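Tll0287 protein (Thermosynechococcus elongatus, PDB 5B82) binds a covalently attached heme c with histidine and cysteine as axial iron ligands in a PAS-like domain, and may take part in redox sensing. Local coordinates at residues A[178-181]-A[182-186]. Residues are numbered along the deposited sequence; the frame is centred on the assembly and turned at random.
Sequences VTIP and QIQQA
Ile180 meets Gln184 where strand 172-181 gives way to the last modelled residues of the chain. The touching atoms are Ile180 CG2 and Gln184 NE2, 3.8 Å apart. With CG2 anti to the backbone N of Ile180, this methyl branch faces the Gln184 amide. The ethyl branch leads away from Gln184, and the side chain packs on Val34 of helix 28-49 and on Trp84.

Pro181 carries most of the contact. Its carbonyl O accepts a hydrogen bond from the side-chain amide of Gln184; Gln184 NE2 to Pro181 O is 2.8 Å. The length is ordinary but the bond is bent, with an N-H...O angle of 131°. The donor sits 19° off the carbonyl plane of Pro181, and the carbonyl O lies well outside the amide plane of Gln184. The Gln184 chain turns back at chi2 (68°), which brings its amide round to the proline. Gln184 NE2 also lies 3.7 Å from Pro181 CG, and the two side chains cross at about a right angle. On the ring, Pro181 CB comes within 3.7 Å of Ile183 O.

Gln182 turns its NE2 to Lys126 O. Backbone bonding between Gln182 and Glu127 continues the pairing with strand 128-136 just past the strand end.

The arrangement is a local turn at the end of a PAS-like sheet, away from the heme. One bent side-chain to backbone bond closes it on an exposed surface. That bond gives the Pro181 carbonyl a partner and ties Gln184 back to the strand end, but it does not reach Gln185 and Ala186, which are poorly ordered.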
loop_
_atom_site.group_PDB
_atom_site.type_symbol
_atom_site.label_atom_id
_atom_site.label_comp_id
_atom_site.label_asym_id
_atom_site.label_seq_id
_atom_site.Cartn_x
_atom_site.Cartn_y
_atom_site.Cartn_z
ATOM N N VAL A 178 -6.332 3.560 6.956
ATOM C CA VAL A 178 -6.928 2.933 8.128
ATOM C C VAL A 178 -8.107 3.751 8.627
ATOM O O VAL A 178 -8.047 4.978 8.640
ATOM C CB VAL A 178 -5.910 2.813 9.271
ATOM C CG1 VAL A 178 -6.558 2.206 10.508
ATOM C CG2 VAL A 178 -4.703 1.998 8.825
ATOM N N THR A 179 -9.178 3.076 9.034
ATOM C CA THR A 179 -10.292 3.760 9.669
ATOM C C THR A 179 -10.571 3.184 11.053
ATOM O O THR A 179 -10.726 1.972 11.216
ATOM C CB THR A 179 -11.578 3.673 8.828
ATOM O OG1 THR A 179 -11.406 4.412 7.616
ATOM C CG2 THR A 179 -12.771 4.264 9.594
ATOM N N ILE A 180 -10.621 4.062 12.052
ATOM C CA ILE A 180 -11.168 3.698 13.351
ATOM C C ILE A 180 -12.622 4.169 13.372
ATOM O O ILE A 180 -12.893 5.358 13.536
ATOM C CB ILE A 180 -10.407 4.346 14.516
ATOM C CG1 ILE A 180 -8.892 4.149 14.367
ATOM C CG2 ILE A 180 -10.914 3.775 15.849
ATOM C CD1 ILE A 180 -8.093 4.883 15.425
ATOM N N PRO A 181 -13.559 3.239 13.186
ATOM C CA PRO A 181 -14.972 3.600 13.006
ATOM C C PRO A 181 -15.545 4.404 14.173
ATOM O O PRO A 181 -15.134 4.205 15.308
ATOM C CB PRO A 181 -15.676 2.246 12.896
ATOM C CG PRO A 181 -14.751 1.277 13.518
ATOM C CD PRO A 181 -13.362 1.782 13.233
ATOM N N GLN A 182 -16.463 5.317 13.873
ATOM C CA GLN A 182 -17.164 6.104 14.882
ATOM C C GLN A 182 -17.934 5.205 15.862
ATOM O O GLN A 182 -17.874 5.405 17.072
ATOM C CB GLN A 182 -18.131 7.075 14.192
ATOM C CG GLN A 182 -18.870 8.019 15.118
ATOM C CD GLN A 182 -18.177 9.372 15.279
ATOM O OE1 GLN A 182 -17.712 9.713 16.365
ATOM N NE2 GLN A 182 -18.137 10.159 14.202
ATOM N N ILE A 183 -18.663 4.223 15.335
ATOM C CA ILE A 183 -19.352 3.241 16.168
ATOM C C ILE A 183 -18.592 1.917 16.262
ATOM O O ILE A 183 -18.348 1.271 15.243
ATOM C CB ILE A 183 -20.777 2.937 15.636
ATOM C CG1 ILE A 183 -21.555 4.232 15.407
ATOM C CG2 ILE A 183 -21.514 2.031 16.602
ATOM C CD1 ILE A 183 -21.583 5.140 16.608
ATOM N N GLN A 184 -18.210 1.530 17.479
ATOM C CA GLN A 184 -17.537 0.254 17.734
ATOM C C GLN A 184 -18.561 -0.826 18.025
ATOM O O GLN A 184 -19.764 -0.587 17.933
ATOM C CB GLN A 184 -16.604 0.362 18.945
ATOM C CG GLN A 184 -15.168 0.699 18.619
ATOM C CD GLN A 184 -15.014 2.103 18.087
ATOM O OE1 GLN A 184 -15.642 3.044 18.587
ATOM N NE2 GLN A 184 -14.177 2.257 17.060
ATOM N N GLN A 185 -18.089 -2.009 18.407
ATOM C CA GLN A 185 -18.998 -3.088 18.790
ATOM C C GLN A 185 -19.001 -3.332 20.300
ATOM O O GLN A 185 -19.992 -3.804 20.858
ATOM C CB GLN A 185 -18.676 -4.377 18.028
ATOM C CG GLN A 185 -19.761 -5.442 18.145
ATOM C CD GLN A 185 -19.601 -6.561 17.133
ATOM O OE1 GLN A 185 -18.764 -6.484 16.232
ATOM N NE2 GLN A 185 -20.409 -7.607 17.275
ATOM N N ALA A 186 -17.893 -3.001 20.957
ATOM C CA ALA A 186 -17.792 -3.144 22.408
ATOM C C ALA A 186 -16.991 -2.000 23.025
ATOM O O ALA A 186 -16.716 -0.998 22.366
ATOM C CB ALA A 186 -17.174 -4.489 22.774
#